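Side-chain contacts in N-glycosylase/DNA lyase (Methanocaldococcus jannaschii, PDB 3FHF), which belongs to the helix-hairpin-helix clan of DNA glycosylases, as a single-chain archaeal N-glycosylase/DNA lyase built of helices and loops without strands: residues 12-17 against 198-203; 45-50 against 143-148; 107-112 against 123-128; 155-160 against 202-207. All coordinates share one frame; numbering follows the deposited sequence. Where two conformers were deposited one is given.

How the interactions relate
Interactions 1 and 2 are buried, interaction 3 is partly buried, and interaction 4 lies at the surface. Interactions 1 and 4 both use helix 197-209: one side receives the N-terminal helix 5-18, another receives helix 155-163. Interactions 2 and 3, about 11 Å apart between centres, involve the two consecutive helices 119-129 and 135-144. Interactions 1 and 3 are purely apolar. Interaction 2, nearest the middle of the chain, mixes an amide, a carboxylate and a ring, with a water bridging the segments, while interaction 4 combines an isoleucine pair with aromatic and charged groups. Interactions 1 and 2 are tied by a salt bridge from Asp201 to Arg143.

Interaction 1 (12-17 against 198-203); sequences KKIEEL and SELDLY
The Tyr203 ring meets Leu17 at its edge: Leu17 CB lies near the ring plane, 3.8 Å from Tyr203 CE2. Leu17 CD1 also comes within 4.0 Å of Tyr203 CD2. The two side chains run past each other in opposite directions, so the leucine lies alongside the ring instead of butting against it. Ile14 approaches the same ring obliquely, with its CG2 4.3 Å from Tyr203 CD2. Beyond the ring, Ile14 CD1 reaches Leu200 CD1 at 4.2 Å. Leu200 can meet it because its CG stands opposite the backbone N (chi1 -177°), which carries a methyl toward the N-terminal helix although CB itself does not point there.

The two short helical segments cross almost perpendicularly, at 98°, with their axes 11.7 Å apart. The contact therefore packs helix 5-18 against helix 197-209, close to the two ends of the chain. Helix 22-34 adds Lys23 and Ile26 to the surroundings of Tyr203, and Leu207, one turn further along helix 197-209, continues the apolar surface over Ile14 and Leu17.

All four touching residues are buried, and they meet through carbon atoms. With no directional bond between the segments, placement within this contact probably depends on shape and on the exclusion of water.

Interaction 2 (45-50 against 143-148); sequences FKELCF and RNVGYD
Asn144 meets Glu47 and Phe50 of helix 41-54 from within the Schellman motif that ends helix 135-144, a helix whose place in the chain is consistent with the second of the helix-hairpin-helix element. In that motif Gly146, with positive phi, is the C-prime residue: its N bonds back to Arg143 O, and Tyr147 N to Leu142 O. Val145 is the first residue to leave helical angles. The Asn144 amide is turned by Arg143, whose NE and NH2 both bond to OD1, which lies in the guanidinium plane, the NE bond being 2.8 Å long. This leaves ND2 directed elsewhere: it bonds to OXT of the chain terminus, Lys214, and lies 3.6 Å from Phe50 CE2, placed obliquely to a ring whose plane is 26° from that of the amide.

Glu47 bends at its second torsion (chi2 -58°), which brings OE1 to 4.0 Å from Asn144 CB. Its other oxygen, OE2, is held by Gln66 and by the Lys214 ammonium, which also makes a cation-pi contact with Phe50. Val145 CG1 adds an apolar touch on Glu47 CB. Between the segments a water donates to Glu47 OE1 at 2.9 Å and to Asn144 O at 2.8 Å.

Interaction 3 (107-112 against 123-128); sequences KNIKDI and REFLVR
Ile112 and Phe125 make the tight part of this contact: Ile112 CG2 lies 3.6 Å from Phe125 CE1 and 3.9 Å from Phe125 CZ, oblique to the ring. The two side chains cross nearly at right angles. Phe125 comes over to the isoleucine because its CG is turned opposite the backbone N (chi1 154°).

The deeper part is looser. Ile109 CD1 touches two partners, 4.1 Å from Phe125 CE1, at the edge of the ring near its plane, and 4.0 Å from Leu126 CD2. Ile109 and Leu126 are buried, whereas Ile112 and Phe125 are partly exposed, so the closer packing occurs on the side nearer to solvent. There Phe106 adds to it, meeting the Phe125 ring edge-to-face and touching Ile112. Toward the interior, Trp44 of helix 41-54 lies against Ile109, and Phe141 of helix 135-144 lies against Leu126.

The two segments belong to helices 109-115 and 119-129, separated by three residues; the second of these is probably the first helix of the helix-hairpin-helix element. Their backbones stay well apart, with the CA atoms of Ile109 and Leu126 9.5 Å distant, so the contact is made by side chains alone. Being aliphatic and aromatic throughout, the contact implies a hydrophobic seam between successive helices, while the polar ends of Lys110, Asp111 and Arg123 bond elsewhere.

Interaction 4 (155-160 against 202-207); sequences RHILRE and LYIWYL
With CG beside the backbone N and opposite the carbonyl carbon (chi1 -56°), His156 swings its ring toward Trp205. The rings meet at their carbon atoms, His156 CD2 lying 3.6 Å from Trp205 CH2. Their planes stand at 74°, and the approach is oblique on both rings, with the centroid of His156 5.7 Å from that of the tryptophan six-membered ring. Arg155 CG covers one face of the imidazole, 3.9 Å above the His156 ring, and Trp205 CH2 lies on the other side of that plane. His156 NE2 in turn sits 3.2 Å above the centre of the Arg155 guanidinium.

One step along, Ile157 and Ile204 cross at about a right angle, and their CD1 atoms come within 4.1 Å. Ile204 was deposited in two conformers and its side-chain contacts are those of one, so they are less certain. Glu160 runs extended past the isoleucine, its OE1 3.9 Å from Ile204 CG2. Glu160 OE1 forms a salt bridge with Arg208, one turn after Ile204, which also makes a cation-pi contact with Trp205. A water 3.0 Å from Ile204 O probably donates to it, though it has other acceptors nearby.

This is a surface helix-helix contact at the start of helix 155-163, where Asp154 OD2 accepts from Ile157 N. The axes of the short segments cross at 79°. Here helix 197-209 packs on helix 155-163, while its other residues Tyr203, Tyr206 and Leu207 turn to helices 22-34 and 5-18.

Interaction 1 (12-17 against 198-203)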
# COMPACT_ATOMS: atom_id res chain seq x y z
N LYS A 12 16.86 15.36 -7.78
CA LYS A 12 16.58 16.66 -8.40
C LYS A 12 15.16 16.75 -8.95
O LYS A 12 14.51 17.78 -8.82
CB LYS A 12 17.58 16.93 -9.52
CG LYS A 12 17.51 18.34 -10.08
CD LYS A 12 18.57 18.56 -11.15
CE LYS A 12 18.58 20.00 -11.62
NZ LYS A 12 18.86 20.92 -10.49
N LYS A 13 14.71 15.67 -9.59
CA LYS A 13 13.36 15.61 -10.15
C LYS A 13 12.31 15.70 -9.04
O LYS A 13 11.32 16.43 -9.16
CB LYS A 13 13.17 14.31 -10.93
CG LYS A 13 11.79 14.14 -11.54
CD LYS A 13 11.44 15.29 -12.48
CE LYS A 13 10.14 15.01 -13.24
NZ LYS A 13 9.85 16.04 -14.28
N ILE A 14 12.51 14.94 -7.97
CA ILE A 14 11.56 14.96 -6.87
C ILE A 14 11.47 16.35 -6.24
O ILE A 14 10.39 16.81 -5.89
CB ILE A 14 11.94 13.90 -5.81
CG1 ILE A 14 11.69 12.51 -6.39
CG2 ILE A 14 11.11 14.10 -4.53
CD1 ILE A 14 12.24 11.37 -5.54
N GLU A 15 12.61 17.02 -6.10
CA GLU A 15 12.62 18.37 -5.53
C GLU A 15 11.86 19.29 -6.48
O GLU A 15 11.23 20.26 -6.06
CB GLU A 15 14.05 18.88 -5.36
CG GLU A 15 14.86 18.16 -4.29
CD GLU A 15 14.35 18.41 -2.88
OE1 GLU A 15 13.43 19.24 -2.71
OE2 GLU A 15 14.89 17.80 -1.93
N GLU A 16 11.93 18.99 -7.77
CA GLU A 16 11.22 19.77 -8.77
C GLU A 16 9.71 19.58 -8.59
O GLU A 16 8.94 20.54 -8.66
CB GLU A 16 11.65 19.32 -10.17
CG GLU A 16 12.04 20.46 -11.08
CD GLU A 16 13.01 20.02 -12.17
OE1 GLU A 16 12.62 19.20 -13.03
OE2 GLU A 16 14.17 20.50 -12.15
N LEU A 17 9.30 18.34 -8.36
CA LEU A 17 7.88 18.05 -8.17
C LEU A 17 7.36 18.72 -6.89
O LEU A 17 6.23 19.21 -6.85
CB LEU A 17 7.66 16.54 -8.10
CG LEU A 17 7.90 15.76 -9.40
CD1 LEU A 17 7.68 14.27 -9.14
CD2 LEU A 17 6.96 16.26 -10.49
N SER A 198 5.27 7.32 3.24
CA SER A 198 3.90 7.38 2.71
C SER A 198 3.87 8.32 1.50
O SER A 198 3.27 8.00 0.47
CB SER A 198 2.94 7.90 3.79
OG SER A 198 3.39 9.15 4.28
N GLU A 199 4.52 9.47 1.63
CA GLU A 199 4.58 10.48 0.58
C GLU A 199 5.47 10.09 -0.59
O GLU A 199 5.11 10.27 -1.76
CB GLU A 199 5.08 11.81 1.17
CG GLU A 199 4.19 12.40 2.25
CD GLU A 199 4.86 13.51 3.05
OE1 GLU A 199 4.13 14.35 3.60
OE2 GLU A 199 6.11 13.53 3.15
N LEU A 200 6.65 9.55 -0.27
CA LEU A 200 7.60 9.14 -1.30
C LEU A 200 6.95 8.18 -2.27
O LEU A 200 7.17 8.26 -3.48
CB LEU A 200 8.83 8.48 -0.67
CG LEU A 200 9.95 8.07 -1.64
CD1 LEU A 200 10.58 9.33 -2.21
CD2 LEU A 200 11.00 7.22 -0.93
N ASP A 201 6.16 7.26 -1.74
CA ASP A 201 5.49 6.26 -2.55
C ASP A 201 4.65 6.89 -3.66
O ASP A 201 4.67 6.42 -4.80
CB ASP A 201 4.59 5.37 -1.68
CG ASP A 201 3.79 4.38 -2.49
OD1 ASP A 201 2.62 4.67 -2.82
OD2 ASP A 201 4.35 3.30 -2.82
N LEU A 202 3.92 7.95 -3.32
CA LEU A 202 3.09 8.64 -4.30
C LEU A 202 3.93 9.44 -5.31
O LEU A 202 3.57 9.52 -6.48
CB LEU A 202 2.06 9.54 -3.60
CG LEU A 202 1.05 8.76 -2.72
CD1 LEU A 202 0.04 9.73 -2.08
CD2 LEU A 202 0.31 7.74 -3.58
N TYR A 203 5.04 10.03 -4.86
CA TYR A 203 5.90 10.77 -5.79
C TYR A 203 6.48 9.80 -6.80
O TYR A 203 6.57 10.10 -7.99
CB TYR A 203 7.03 11.50 -5.06
CG TYR A 203 6.63 12.84 -4.49
CD1 TYR A 203 5.96 12.93 -3.27
CD2 TYR A 203 6.90 14.02 -5.19
CE1 TYR A 203 5.58 14.16 -2.75
CE2 TYR A 203 6.51 15.26 -4.68
CZ TYR A 203 5.85 15.32 -3.46
OH TYR A 203 5.47 16.54 -2.96

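Interaction 2 (45-50 against 143-148)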
# COMPACT_ATOMS: atom_id res chain seq x y z
N PHE A 45 -11.98 -1.58 7.82
CA PHE A 45 -12.06 -2.94 7.29
C PHE A 45 -12.21 -2.93 5.77
O PHE A 45 -11.71 -3.83 5.08
CB PHE A 45 -13.23 -3.72 7.90
CG PHE A 45 -13.23 -5.18 7.54
CD1 PHE A 45 -12.27 -6.04 8.06
CD2 PHE A 45 -14.13 -5.69 6.61
CE1 PHE A 45 -12.20 -7.38 7.68
CE2 PHE A 45 -14.08 -7.03 6.21
CZ PHE A 45 -13.11 -7.87 6.75
N LYS A 46 -12.93 -1.94 5.25
CA LYS A 46 -13.12 -1.82 3.80
C LYS A 46 -11.79 -1.53 3.12
O LYS A 46 -11.55 -2.00 2.01
CB LYS A 46 -14.10 -0.70 3.45
CG LYS A 46 -15.57 -1.10 3.38
CD LYS A 46 -16.16 -1.33 4.76
CE LYS A 46 -17.68 -1.27 4.71
NZ LYS A 46 -18.29 -1.37 6.06
N GLU A 47 -10.93 -0.75 3.78
CA GLU A 47 -9.63 -0.44 3.20
C GLU A 47 -8.73 -1.66 3.24
O GLU A 47 -7.88 -1.85 2.37
CB GLU A 47 -8.95 0.71 3.94
CG GLU A 47 -9.52 2.06 3.61
CD GLU A 47 -9.43 2.38 2.12
OE1 GLU A 47 -8.31 2.49 1.59
OE2 GLU A 47 -10.50 2.53 1.49
N LEU A 48 -8.92 -2.49 4.26
CA LEU A 48 -8.12 -3.70 4.38
C LEU A 48 -8.48 -4.62 3.21
O LEU A 48 -7.62 -5.28 2.63
CB LEU A 48 -8.43 -4.41 5.70
CG LEU A 48 -7.67 -5.72 5.93
CD1 LEU A 48 -6.18 -5.44 6.12
CD2 LEU A 48 -8.22 -6.41 7.16
N CYS A 49 -9.76 -4.63 2.86
CA CYS A 49 -10.24 -5.46 1.76
C CYS A 49 -9.74 -4.91 0.43
O CYS A 49 -9.46 -5.68 -0.49
CB CYS A 49 -11.76 -5.53 1.78
SG CYS A 49 -12.39 -6.47 3.18
N PHE A 50 -9.64 -3.59 0.33
CA PHE A 50 -9.13 -2.96 -0.88
C PHE A 50 -7.71 -3.49 -1.12
O PHE A 50 -7.34 -3.83 -2.24
CB PHE A 50 -9.06 -1.43 -0.70
CG PHE A 50 -8.20 -0.74 -1.74
CD1 PHE A 50 -8.67 -0.56 -3.04
CD2 PHE A 50 -6.92 -0.31 -1.43
CE1 PHE A 50 -7.87 0.04 -4.01
CE2 PHE A 50 -6.11 0.29 -2.39
CZ PHE A 50 -6.58 0.47 -3.69
N ARG A 143 -0.45 2.50 5.29
CA ARG A 143 -0.23 3.78 4.63
C ARG A 143 -1.60 4.41 4.32
O ARG A 143 -1.85 5.59 4.60
CB ARG A 143 0.56 3.58 3.32
CG ARG A 143 1.19 4.86 2.70
CD ARG A 143 0.14 5.78 2.06
NE ARG A 143 -0.55 5.13 0.95
CZ ARG A 143 -0.04 5.00 -0.28
NH1 ARG A 143 1.17 5.48 -0.55
NH2 ARG A 143 -0.73 4.37 -1.22
N ASN A 144 -2.49 3.60 3.75
CA ASN A 144 -3.81 4.09 3.37
C ASN A 144 -4.72 4.53 4.51
O ASN A 144 -5.71 5.23 4.28
CB ASN A 144 -4.49 3.06 2.45
CG ASN A 144 -3.93 3.09 1.03
OD1 ASN A 144 -2.87 3.66 0.80
ND2 ASN A 144 -4.63 2.48 0.09
N VAL A 145 -4.39 4.14 5.74
CA VAL A 145 -5.19 4.57 6.88
C VAL A 145 -4.44 5.58 7.74
O VAL A 145 -4.80 5.81 8.89
CB VAL A 145 -5.68 3.37 7.75
CG1 VAL A 145 -6.56 2.46 6.90
CG2 VAL A 145 -4.51 2.62 8.35
N GLY A 146 -3.38 6.16 7.18
CA GLY A 146 -2.67 7.20 7.90
C GLY A 146 -1.27 7.06 8.47
O GLY A 146 -0.78 8.01 9.08
N TYR A 147 -0.61 5.92 8.29
CA TYR A 147 0.73 5.79 8.85
C TYR A 147 1.77 6.21 7.81
O TYR A 147 1.62 5.94 6.63
CB TYR A 147 0.94 4.36 9.36
CG TYR A 147 0.03 4.07 10.54
CD1 TYR A 147 0.35 4.52 11.83
CD2 TYR A 147 -1.19 3.42 10.36
CE1 TYR A 147 -0.53 4.33 12.91
CE2 TYR A 147 -2.08 3.22 11.42
CZ TYR A 147 -1.74 3.68 12.69
OH TYR A 147 -2.63 3.49 13.73
N ASP A 148 2.82 6.89 8.27
CA ASP A 148 3.81 7.42 7.35
C ASP A 148 5.17 6.78 7.21
O ASP A 148 5.92 7.16 6.31
CB ASP A 148 4.06 8.90 7.67
CG ASP A 148 2.80 9.73 7.59
OD1 ASP A 148 2.12 9.71 6.54
OD2 ASP A 148 2.51 10.43 8.58
O HOH W 1 -7.30 5.22 1.98

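Interaction 3 (107-112 against 123-128)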
# COMPACT_ATOMS: atom_id res chain seq x y z
N LYS A 107 -12.78 -7.80 12.24
CA LYS A 107 -13.51 -6.67 11.69
C LYS A 107 -13.32 -5.34 12.42
O LYS A 107 -13.45 -4.27 11.82
CB LYS A 107 -15.01 -6.98 11.56
CG LYS A 107 -15.78 -7.15 12.85
CD LYS A 107 -17.27 -7.30 12.56
CE LYS A 107 -18.09 -7.48 13.83
NZ LYS A 107 -17.76 -8.76 14.51
N ASN A 108 -13.02 -5.39 13.72
CA ASN A 108 -12.79 -4.17 14.47
C ASN A 108 -11.29 -3.90 14.34
O ASN A 108 -10.58 -3.68 15.32
CB ASN A 108 -13.19 -4.36 15.93
CG ASN A 108 -12.41 -5.45 16.62
OD1 ASN A 108 -12.16 -6.52 16.05
ND2 ASN A 108 -12.03 -5.21 17.88
N ILE A 109 -10.83 -3.90 13.09
CA ILE A 109 -9.42 -3.72 12.76
C ILE A 109 -8.80 -2.39 13.22
O ILE A 109 -7.60 -2.33 13.49
CB ILE A 109 -9.21 -3.94 11.22
CG1 ILE A 109 -7.73 -4.20 10.93
CG2 ILE A 109 -9.73 -2.74 10.42
CD1 ILE A 109 -7.17 -5.43 11.65
N LYS A 110 -9.60 -1.33 13.33
CA LYS A 110 -9.05 -0.06 13.78
C LYS A 110 -8.63 -0.15 15.25
O LYS A 110 -7.52 0.23 15.62
CB LYS A 110 -10.06 1.08 13.59
CG LYS A 110 -9.55 2.43 14.07
CD LYS A 110 -10.55 3.55 13.84
CE LYS A 110 -10.03 4.87 14.39
NZ LYS A 110 -10.97 6.00 14.14
N ASP A 111 -9.52 -0.67 16.10
CA ASP A 111 -9.20 -0.80 17.52
C ASP A 111 -7.99 -1.71 17.74
O ASP A 111 -7.16 -1.45 18.60
CB ASP A 111 -10.39 -1.35 18.29
CG ASP A 111 -11.62 -0.49 18.14
OD1 ASP A 111 -11.49 0.75 18.14
OD2 ASP A 111 -12.73 -1.06 18.02
N ILE A 112 -7.89 -2.78 16.95
CA ILE A 112 -6.77 -3.70 17.06
C ILE A 112 -5.47 -3.01 16.66
O ILE A 112 -4.49 -3.03 17.40
CB ILE A 112 -6.95 -4.93 16.15
CG1 ILE A 112 -8.14 -5.77 16.61
CG2 ILE A 112 -5.67 -5.77 16.14
CD1 ILE A 112 -8.56 -6.86 15.62
N ARG A 123 2.05 -4.01 11.88
CA ARG A 123 2.30 -4.67 10.60
C ARG A 123 2.58 -6.15 10.82
O ARG A 123 2.08 -7.00 10.08
CB ARG A 123 3.48 -4.03 9.88
CG ARG A 123 3.78 -4.68 8.53
CD ARG A 123 4.67 -3.82 7.64
NE ARG A 123 5.95 -3.51 8.25
CZ ARG A 123 6.85 -2.69 7.73
NH1 ARG A 123 6.61 -2.09 6.57
NH2 ARG A 123 7.98 -2.44 8.38
N GLU A 124 3.38 -6.45 11.85
CA GLU A 124 3.72 -7.83 12.18
C GLU A 124 2.45 -8.64 12.45
O GLU A 124 2.34 -9.79 12.03
CB GLU A 124 4.62 -7.88 13.43
CG GLU A 124 6.04 -7.33 13.26
CD GLU A 124 6.82 -7.34 14.57
OE1 GLU A 124 6.65 -8.28 15.36
OE2 GLU A 124 7.63 -6.41 14.80
N PHE A 125 1.51 -8.04 13.16
CA PHE A 125 0.26 -8.73 13.46
C PHE A 125 -0.55 -8.99 12.19
O PHE A 125 -1.11 -10.07 12.00
CB PHE A 125 -0.59 -7.93 14.44
CG PHE A 125 -2.06 -8.22 14.33
CD1 PHE A 125 -2.89 -7.36 13.62
CD2 PHE A 125 -2.59 -9.38 14.88
CE1 PHE A 125 -4.25 -7.67 13.44
CE2 PHE A 125 -3.93 -9.70 14.71
CZ PHE A 125 -4.77 -8.84 13.99
N LEU A 126 -0.62 -7.98 11.32
CA LEU A 126 -1.38 -8.11 10.08
C LEU A 126 -0.83 -9.24 9.22
O LEU A 126 -1.59 -10.09 8.72
CB LEU A 126 -1.34 -6.79 9.30
CG LEU A 126 -2.07 -5.61 9.96
CD1 LEU A 126 -1.72 -4.31 9.23
CD2 LEU A 126 -3.58 -5.86 9.95
N VAL A 127 0.48 -9.28 9.04
CA VAL A 127 1.09 -10.32 8.23
C VAL A 127 0.88 -11.72 8.80
O VAL A 127 0.39 -12.61 8.11
CB VAL A 127 2.61 -10.08 8.07
CG1 VAL A 127 3.22 -11.17 7.21
CG2 VAL A 127 2.85 -8.71 7.44
N ARG A 128 1.22 -11.90 10.07
CA ARG A 128 1.10 -13.20 10.74
C ARG A 128 -0.30 -13.79 10.92
O ARG A 128 -0.48 -15.01 10.85
CB ARG A 128 1.78 -13.13 12.11
CG ARG A 128 3.27 -12.89 12.05
CD ARG A 128 4.00 -14.12 11.56
NE ARG A 128 3.88 -15.23 12.50
CZ ARG A 128 4.21 -16.49 12.22
NH1 ARG A 128 4.69 -16.79 11.02
NH2 ARG A 128 4.09 -17.44 13.14

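Interaction 4 (155-160 against 202-207)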
# COMPACT_ATOMS: atom_id res chain seq x y z
N ARG A 155 6.42 -4.90 -7.14
CA ARG A 155 7.30 -5.42 -8.18
C ARG A 155 7.89 -4.34 -9.09
O ARG A 155 8.91 -4.57 -9.74
CB ARG A 155 6.55 -6.45 -9.03
CG ARG A 155 5.39 -5.90 -9.87
CD ARG A 155 4.70 -7.04 -10.64
NE ARG A 155 3.69 -6.56 -11.59
CZ ARG A 155 2.57 -5.92 -11.25
NH1 ARG A 155 2.29 -5.68 -9.97
NH2 ARG A 155 1.72 -5.53 -12.19
N HIS A 156 7.26 -3.17 -9.16
CA HIS A 156 7.77 -2.12 -10.02
C HIS A 156 8.94 -1.39 -9.36
O HIS A 156 9.95 -1.11 -10.01
CB HIS A 156 6.65 -1.15 -10.39
CG HIS A 156 5.48 -1.82 -11.03
ND1 HIS A 156 5.57 -2.47 -12.24
CD2 HIS A 156 4.22 -2.03 -10.58
CE1 HIS A 156 4.42 -3.07 -12.51
NE2 HIS A 156 3.58 -2.82 -11.51
N ILE A 157 8.81 -1.08 -8.07
CA ILE A 157 9.91 -0.40 -7.40
C ILE A 157 11.09 -1.36 -7.30
O ILE A 157 12.24 -0.94 -7.39
CB ILE A 157 9.51 0.09 -5.98
CG1 ILE A 157 10.65 0.91 -5.38
CG2 ILE A 157 9.21 -1.08 -5.08
CD1 ILE A 157 11.04 2.12 -6.20
N LEU A 158 10.82 -2.66 -7.14
CA LEU A 158 11.90 -3.64 -7.05
C LEU A 158 12.69 -3.65 -8.35
O LEU A 158 13.92 -3.74 -8.33
CB LEU A 158 11.36 -5.04 -6.73
CG LEU A 158 10.84 -5.23 -5.30
CD1 LEU A 158 10.27 -6.63 -5.13
CD2 LEU A 158 11.98 -4.98 -4.32
N ARG A 159 12.00 -3.56 -9.48
CA ARG A 159 12.70 -3.55 -10.75
C ARG A 159 13.52 -2.27 -10.90
O ARG A 159 14.65 -2.31 -11.40
CB ARG A 159 11.72 -3.65 -11.92
CG ARG A 159 12.39 -3.46 -13.28
CD ARG A 159 11.47 -3.86 -14.42
NE ARG A 159 11.25 -5.31 -14.45
CZ ARG A 159 12.15 -6.21 -14.83
NH1 ARG A 159 13.37 -5.82 -15.22
NH2 ARG A 159 11.84 -7.50 -14.83
N GLU A 160 12.96 -1.14 -10.48
CA GLU A 160 13.68 0.12 -10.59
C GLU A 160 14.91 0.11 -9.70
O GLU A 160 15.98 0.55 -10.12
CB GLU A 160 12.74 1.29 -10.24
CG GLU A 160 11.45 1.25 -11.06
CD GLU A 160 10.52 2.44 -10.83
OE1 GLU A 160 10.45 2.94 -9.69
OE2 GLU A 160 9.84 2.85 -11.79
N LEU A 202 3.92 7.95 -3.32
CA LEU A 202 3.09 8.64 -4.30
C LEU A 202 3.93 9.44 -5.31
O LEU A 202 3.57 9.52 -6.48
CB LEU A 202 2.06 9.54 -3.60
CG LEU A 202 1.05 8.76 -2.72
CD1 LEU A 202 0.04 9.73 -2.08
CD2 LEU A 202 0.31 7.74 -3.58
N TYR A 203 5.04 10.03 -4.86
CA TYR A 203 5.90 10.77 -5.79
C TYR A 203 6.48 9.80 -6.80
O TYR A 203 6.57 10.10 -7.99
CB TYR A 203 7.03 11.50 -5.06
CG TYR A 203 6.63 12.84 -4.49
CD1 TYR A 203 5.96 12.93 -3.27
CD2 TYR A 203 6.90 14.02 -5.19
CE1 TYR A 203 5.58 14.16 -2.75
CE2 TYR A 203 6.51 15.26 -4.68
CZ TYR A 203 5.85 15.32 -3.46
OH TYR A 203 5.47 16.54 -2.96
N ILE A 204 6.89 8.63 -6.32
CA ILE A 204 7.45 7.62 -7.21
C ILE A 204 6.42 7.13 -8.22
O ILE A 204 6.72 7.01 -9.41
CB ILE A 204 8.01 6.43 -6.40
CG1 ILE A 204 9.24 6.89 -5.61
CG2 ILE A 204 8.34 5.26 -7.33
CD1 ILE A 204 9.92 5.81 -4.79
N TRP A 205 5.20 6.87 -7.77
CA TRP A 205 4.16 6.42 -8.68
C TRP A 205 3.84 7.53 -9.68
O TRP A 205 3.62 7.26 -10.87
CB TRP A 205 2.87 6.01 -7.95
CG TRP A 205 2.82 4.55 -7.63
CD1 TRP A 205 2.96 3.97 -6.40
CD2 TRP A 205 2.65 3.47 -8.56
NE1 TRP A 205 2.89 2.60 -6.51
CE2 TRP A 205 2.69 2.27 -7.82
CE3 TRP A 205 2.45 3.41 -9.94
CZ2 TRP A 205 2.55 1.01 -8.43
CZ3 TRP A 205 2.31 2.16 -10.55
CH2 TRP A 205 2.37 0.98 -9.79
N TYR A 206 3.84 8.78 -9.22
CA TYR A 206 3.54 9.87 -10.13
C TYR A 206 4.58 9.97 -11.23
O TYR A 206 4.24 10.24 -12.39
CB TYR A 206 3.45 11.20 -9.39
CG TYR A 206 3.26 12.36 -10.34
CD1 TYR A 206 4.36 13.08 -10.80
CD2 TYR A 206 2.00 12.69 -10.82
CE1 TYR A 206 4.20 14.12 -11.72
CE2 TYR A 206 1.83 13.72 -11.73
CZ TYR A 206 2.93 14.42 -12.18
OH TYR A 206 2.76 15.43 -13.10
N LEU A 207 5.84 9.75 -10.88
CA LEU A 207 6.93 9.79 -11.86
C LEU A 207 6.77 8.67 -12.88
O LEU A 207 7.16 8.81 -14.03
CB LEU A 207 8.28 9.64 -11.16
CG LEU A 207 8.83 10.88 -10.46
CD1 LEU A 207 10.04 10.51 -9.61
CD2 LEU A 207 9.20 11.92 -11.51
O HOH W 2 9.20 5.99 -10.70